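Local coordinates for dermonecrotic toxin (Pasteurella multocida, PDB 2EBF), which acts as a potent mitogen and osteolytic toxin that induces bone resorption and is associated with severe atrophic rhinitis in pigs, at residues P581-S593 with D693-E707. Sequence-based numbering, arbitrary orientation.
Sequences PTEQSRLPLLENS and DTTILILPVDDWALE
Arg586 of helix 583-591, itself buried, meets Asp693 and Glu707 in a salt-bridge network that also takes in Glu583. The contact lies in the C3 domain of the toxin's C-terminal region, a region with a thiol protease-like catalytic triad. The contact sets the helix beside strand 697-700, an edge strand of an antiparallel sheet, and the helix that follows it. All three guanidinium nitrogens have carboxylate acceptors. Asp693 is held end-on: NH1 of Arg586 gives to OD1 of Asp693 at 2.9 Å, and NH2 to OD2. Glu707 is held side-on: NE of Arg586 gives to OE1 of Glu707 at 3.0 Å in an almost straight bond (178°), and NH2 to OE2. These four bonds use syn lone pairs; made to two nearly coplanar carboxylates, they hold the guanidinium flat and set its rotation. NH1 also gives to Glu583 OE2, one turn back, but here the acceptor is tilted 21° from the guanidinium plane and is met on its anti side. With chi2 at 176° and chi3 also near 180°, the arginine chain runs straight from CG to NE and brings its guanidinium to the two carboxylates. CD1 of Leu697 lies over one face of the guanidinium, toward its rim, 3.3 Å from Arg586 NE.

The acids have further partners. Lys610 pairs with Glu583 OE1, and Arg711 with Glu707 OE2. One water links Asp693 OD2 to Pro581 O; another joins Asp693 OD1 to Glu583 N. At the helix start Thr582 and Ser585 form a capping box, with Ser585 N giving to Thr582 OG1.

Further along the helix the packing is mainly apolar. Leu589 CD1 touches Leu699 CD2 at 3.9 Å, and Leu590 CD2 sits 3.8 Å from Pro700 CD. A water donates to both Leu589 O and Asp703 OD2. At the far end Leu590 O accepts from Ser593 N and from Ser593 OG, the latter at 2.7 Å.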
loop_
_atom_site.group_PDB
_atom_site.type_symbol
_atom_site.label_atom_id
_atom_site.label_comp_id
_atom_site.label_asym_id
_atom_site.label_seq_id
_atom_site.Cartn_x
_atom_site.Cartn_y
_atom_site.Cartn_z
ATOM N N PRO A 581 6.401 35.323 18.318
ATOM C CA PRO A 581 5.198 35.665 17.566
ATOM C C PRO A 581 4.634 36.995 18.059
ATOM O O PRO A 581 4.831 37.365 19.223
ATOM C CB PRO A 581 4.232 34.518 17.889
ATOM C CG PRO A 581 4.777 33.861 19.091
ATOM C CD PRO A 581 6.240 34.090 19.111
ATOM N N THR A 582 3.964 37.712 17.166
ATOM C CA THR A 582 3.345 38.986 17.501
ATOM C C THR A 582 1.921 38.980 16.975
ATOM O O THR A 582 1.538 38.098 16.206
ATOM C CB THR A 582 4.099 40.178 16.868
ATOM O OG1 THR A 582 4.148 40.013 15.444
ATOM C CG2 THR A 582 5.514 40.297 17.425
ATOM N N GLU A 583 1.140 39.976 17.379
ATOM C CA GLU A 583 -0.207 40.126 16.848
ATOM C C GLU A 583 -0.160 40.309 15.333
ATOM O O GLU A 583 -1.004 39.767 14.615
ATOM C CB GLU A 583 -0.946 41.267 17.547
ATOM C CG GLU A 583 -1.355 40.931 18.994
ATOM C CD GLU A 583 -2.435 39.860 19.073
ATOM O OE1 GLU A 583 -3.615 40.238 19.225
ATOM O OE2 GLU A 583 -2.117 38.649 18.979
ATOM N N GLN A 584 0.857 41.035 14.862
ATOM C CA GLN A 584 1.110 41.193 13.432
ATOM C C GLN A 584 1.325 39.851 12.721
ATOM O O GLN A 584 0.689 39.586 11.701
ATOM C CB GLN A 584 2.297 42.140 13.183
ATOM C CG GLN A 584 2.566 42.409 11.700
ATOM C CD GLN A 584 3.616 43.489 11.444
ATOM O OE1 GLN A 584 3.417 44.370 10.605
ATOM N NE2 GLN A 584 4.737 43.420 12.159
ATOM N N SER A 585 2.202 39.008 13.268
ATOM C CA SER A 585 2.491 37.699 12.671
ATOM C C SER A 585 1.287 36.764 12.737
ATOM O O SER A 585 1.073 35.945 11.838
ATOM C CB SER A 585 3.719 37.048 13.326
ATOM O OG SER A 585 3.469 36.665 14.671
ATOM N N ARG A 586 0.497 36.895 13.800
ATOM C CA ARG A 586 -0.694 36.070 13.982
ATOM C C ARG A 586 -1.878 36.436 13.077
ATOM O O ARG A 586 -2.770 35.614 12.869
ATOM C CB ARG A 586 -1.147 36.107 15.443
ATOM C CG ARG A 586 -0.147 35.540 16.434
ATOM C CD ARG A 586 -0.657 35.718 17.869
ATOM N NE ARG A 586 0.346 35.356 18.872
ATOM C CZ ARG A 586 0.857 36.189 19.775
ATOM N NH1 ARG A 586 0.465 37.463 19.831
ATOM N NH2 ARG A 586 1.759 35.748 20.641
ATOM N N LEU A 587 -1.908 37.658 12.548
ATOM C CA LEU A 587 -3.073 38.092 11.762
ATOM C C LEU A 587 -3.405 37.167 10.572
ATOM O O LEU A 587 -4.556 36.747 10.435
ATOM C CB LEU A 587 -2.962 39.564 11.336
ATOM C CG LEU A 587 -4.187 40.184 10.658
ATOM C CD1 LEU A 587 -5.402 40.182 11.577
ATOM C CD2 LEU A 587 -3.865 41.593 10.223
ATOM N N PRO A 588 -2.411 36.836 9.721
ATOM C CA PRO A 588 -2.686 35.872 8.640
ATOM C C PRO A 588 -3.338 34.564 9.098
ATOM O O PRO A 588 -4.257 34.071 8.439
ATOM C CB PRO A 588 -1.298 35.607 8.049
ATOM C CG PRO A 588 -0.561 36.875 8.300
ATOM C CD PRO A 588 -1.024 37.336 9.650
ATOM N N LEU A 589 -2.884 34.021 10.226
ATOM C CA LEU A 589 -3.426 32.766 10.746
ATOM C C LEU A 589 -4.911 32.906 11.039
ATOM O O LEU A 589 -5.677 31.974 10.825
ATOM C CB LEU A 589 -2.669 32.312 12.001
ATOM C CG LEU A 589 -1.136 32.248 11.914
ATOM C CD1 LEU A 589 -0.536 31.818 13.251
ATOM C CD2 LEU A 589 -0.674 31.331 10.785
ATOM N N LEU A 590 -5.307 34.085 11.515
ATOM C CA LEU A 590 -6.705 34.346 11.832
ATOM C C LEU A 590 -7.541 34.562 10.573
ATOM O O LEU A 590 -8.611 33.963 10.426
ATOM C CB LEU A 590 -6.833 35.537 12.786
ATOM C CG LEU A 590 -6.350 35.302 14.220
ATOM C CD1 LEU A 590 -6.289 36.618 14.979
ATOM C CD2 LEU A 590 -7.249 34.310 14.944
ATOM N N GLU A 591 -7.043 35.398 9.662
ATOM C CA GLU A 591 -7.795 35.716 8.451
ATOM C C GLU A 591 -7.869 34.552 7.466
ATOM O O GLU A 591 -8.822 34.457 6.691
ATOM C CB GLU A 591 -7.329 37.030 7.800
ATOM C CG GLU A 591 -5.846 37.167 7.503
ATOM C CD GLU A 591 -5.460 38.587 7.077
ATOM O OE1 GLU A 591 -4.536 38.722 6.243
ATOM O OE2 GLU A 591 -6.070 39.568 7.571
ATOM N N ASN A 592 -6.904 33.636 7.536
ATOM C CA ASN A 592 -6.912 32.449 6.685
ATOM C C ASN A 592 -7.719 31.285 7.264
ATOM O O ASN A 592 -7.968 30.291 6.577
ATOM C CB ASN A 592 -5.484 32.010 6.337
ATOM C CG ASN A 592 -4.727 33.061 5.520
ATOM O OD1 ASN A 592 -3.496 33.079 5.509
ATOM N ND2 ASN A 592 -5.464 33.946 4.844
ATOM N N SER A 593 -8.143 31.423 8.520
ATOM C CA SER A 593 -8.923 30.388 9.191
ATOM C C SER A 593 -10.372 30.372 8.732
ATOM O O SER A 593 -11.111 29.420 8.997
ATOM C CB SER A 593 -8.880 30.589 10.711
ATOM O OG SER A 593 -9.757 31.628 11.123
ATOM N N ASP A 693 3.622 41.926 24.042
ATOM C CA ASP A 693 2.586 40.998 23.590
ATOM C C ASP A 693 1.262 41.217 24.315
ATOM O O ASP A 693 1.238 41.634 25.475
ATOM C CB ASP A 693 3.039 39.540 23.742
ATOM C CG ASP A 693 2.345 38.607 22.762
ATOM O OD1 ASP A 693 1.516 39.081 21.960
ATOM O OD2 ASP A 693 2.627 37.390 22.786
ATOM N N THR A 694 0.172 40.947 23.599
ATOM C CA THR A 694 -1.188 40.947 24.138
ATOM C C THR A 694 -1.296 39.979 25.332
ATOM O O THR A 694 -0.578 38.984 25.381
ATOM C CB THR A 694 -2.201 40.553 23.025
ATOM O OG1 THR A 694 -3.539 40.748 23.487
ATOM C CG2 THR A 694 -2.034 39.084 22.590
ATOM N N THR A 695 -2.180 40.279 26.283
ATOM C CA THR A 695 -2.391 39.426 27.462
ATOM C C THR A 695 -3.267 38.204 27.179
ATOM O O THR A 695 -3.170 37.201 27.875
ATOM C CB THR A 695 -3.046 40.201 28.621
ATOM O OG1 THR A 695 -4.202 40.886 28.131
ATOM C CG2 THR A 695 -2.068 41.212 29.220
ATOM N N ILE A 696 -4.136 38.300 26.179
ATOM C CA ILE A 696 -5.041 37.196 25.850
ATOM C C ILE A 696 -4.729 36.709 24.444
ATOM O O ILE A 696 -4.881 37.460 23.467
ATOM C CB ILE A 696 -6.543 37.610 25.947
ATOM C CG1 ILE A 696 -6.878 38.156 27.344
ATOM C CG2 ILE A 696 -7.467 36.438 25.569
ATOM C CD1 ILE A 696 -8.180 38.953 27.382
ATOM N N LEU A 697 -4.276 35.463 24.356
ATOM C CA LEU A 697 -3.912 34.848 23.082
ATOM C C LEU A 697 -5.102 34.174 22.408
ATOM O O LEU A 697 -5.707 33.249 22.962
ATOM C CB LEU A 697 -2.781 33.828 23.290
ATOM C CG LEU A 697 -2.297 33.049 22.058
ATOM C CD1 LEU A 697 -1.833 33.979 20.931
ATOM C CD2 LEU A 697 -1.162 32.101 22.445
ATOM N N ILE A 698 -5.438 34.640 21.207
ATOM C CA ILE A 698 -6.531 34.048 20.430
ATOM C C ILE A 698 -6.022 33.574 19.076
ATOM O O ILE A 698 -5.570 34.384 18.248
ATOM C CB ILE A 698 -7.726 35.033 20.262
ATOM C CG1 ILE A 698 -8.240 35.460 21.647
ATOM C CG2 ILE A 698 -8.837 34.405 19.392
ATOM C CD1 ILE A 698 -9.289 36.564 21.617
ATOM N N LEU A 699 -6.079 32.261 18.870
ATOM C CA LEU A 699 -5.697 31.639 17.603
ATOM C C LEU A 699 -6.543 30.408 17.346
ATOM O O LEU A 699 -7.075 29.813 18.295
ATOM C CB LEU A 699 -4.218 31.214 17.615
ATOM C CG LEU A 699 -3.083 32.221 17.500
ATOM C CD1 LEU A 699 -1.769 31.561 17.943
ATOM C CD2 LEU A 699 -2.969 32.802 16.078
ATOM N N PRO A 700 -6.648 29.988 16.070
ATOM C CA PRO A 700 -7.260 28.681 15.857
ATOM C C PRO A 700 -6.468 27.636 16.634
ATOM O O PRO A 700 -5.245 27.751 16.733
ATOM C CB PRO A 700 -7.122 28.472 14.351
ATOM C CG PRO A 700 -7.054 29.884 13.795
ATOM C CD PRO A 700 -6.219 30.608 14.803
ATOM N N VAL A 701 -7.158 26.649 17.204
ATOM C CA VAL A 701 -6.533 25.759 18.197
ATOM C C VAL A 701 -5.199 25.133 17.737
ATOM O O VAL A 701 -4.246 25.066 18.510
ATOM C CB VAL A 701 -7.520 24.704 18.801
ATOM C CG1 VAL A 701 -8.548 25.383 19.729
ATOM C CG2 VAL A 701 -8.209 23.897 17.724
ATOM N N ASP A 702 -5.122 24.707 16.475
ATOM C CA ASP A 702 -3.874 24.118 15.953
ATOM C C ASP A 702 -2.707 25.098 15.937
ATOM O O ASP A 702 -1.562 24.726 16.215
ATOM C CB ASP A 702 -4.086 23.521 14.564
ATOM C CG ASP A 702 -5.050 22.359 14.571
ATOM O OD1 ASP A 702 -5.246 21.725 15.634
ATOM O OD2 ASP A 702 -5.618 22.079 13.495
ATOM N N ASP A 703 -2.998 26.345 15.578
ATOM C CA ASP A 703 -1.999 27.412 15.585
ATOM C C ASP A 703 -1.594 27.769 17.011
ATOM O O ASP A 703 -0.420 28.018 17.292
ATOM C CB ASP A 703 -2.535 28.627 14.850
ATOM C CG ASP A 703 -2.807 28.326 13.388
ATOM O OD1 ASP A 703 -1.918 27.759 12.730
ATOM O OD2 ASP A 703 -3.918 28.610 12.913
ATOM N N TRP A 704 -2.572 27.768 17.911
ATOM C CA TRP A 704 -2.294 27.930 19.338
ATOM C C TRP A 704 -1.323 26.851 19.834
ATOM O O TRP A 704 -0.313 27.178 20.450
ATOM C CB TRP A 704 -3.594 27.899 20.151
ATOM C CG TRP A 704 -3.383 27.821 21.654
ATOM C CD1 TRP A 704 -3.174 28.870 22.508
ATOM C CD2 TRP A 704 -3.390 26.636 22.470
ATOM N NE1 TRP A 704 -3.031 28.414 23.791
ATOM C CE2 TRP A 704 -3.166 27.048 23.802
ATOM C CE3 TRP A 704 -3.560 25.267 22.200
ATOM C CZ2 TRP A 704 -3.098 26.144 24.868
ATOM C CZ3 TRP A 704 -3.494 24.358 23.265
ATOM C CH2 TRP A 704 -3.267 24.809 24.587
ATOM N N ALA A 705 -1.626 25.579 19.554
ATOM C CA ALA A 705 -0.770 24.468 20.002
ATOM C C ALA A 705 0.653 24.638 19.493
ATOM O O ALA A 705 1.620 24.495 20.256
ATOM C CB ALA A 705 -1.337 23.127 19.556
ATOM N N LEU A 706 0.777 24.962 18.206
ATOM C CA LEU A 706 2.077 25.148 17.579
ATOM C C LEU A 706 2.842 26.290 18.250
ATOM O O LEU A 706 4.028 26.143 18.561
ATOM C CB LEU A 706 1.912 25.395 16.069
ATOM C CG LEU A 706 3.160 25.467 15.181
ATOM C CD1 LEU A 706 2.827 25.294 13.697
ATOM C CD2 LEU A 706 3.783 26.785 15.349
ATOM N N GLU A 707 2.167 27.415 18.479
ATOM C CA GLU A 707 2.813 28.558 19.128
ATOM C C GLU A 707 3.334 28.218 20.520
ATOM O O GLU A 707 4.472 28.538 20.859
ATOM C CB GLU A 707 1.878 29.767 19.197
ATOM C CG GLU A 707 2.387 30.832 20.175
ATOM C CD GLU A 707 1.864 32.230 19.918
ATOM O OE1 GLU A 707 1.305 32.511 18.833
ATOM O OE2 GLU A 707 2.048 33.068 20.819
HETATM O O HOH W 1 5.053 36.474 22.017
HETATM O O HOH W 2 -4.012 37.165 20.260
HETATM O O HOH W 3 2.192 41.324 19.765
HETATM O O HOH W 4 -4.850 36.994 17.882
HETATM O O HOH W 5 -4.961 29.429 10.523
#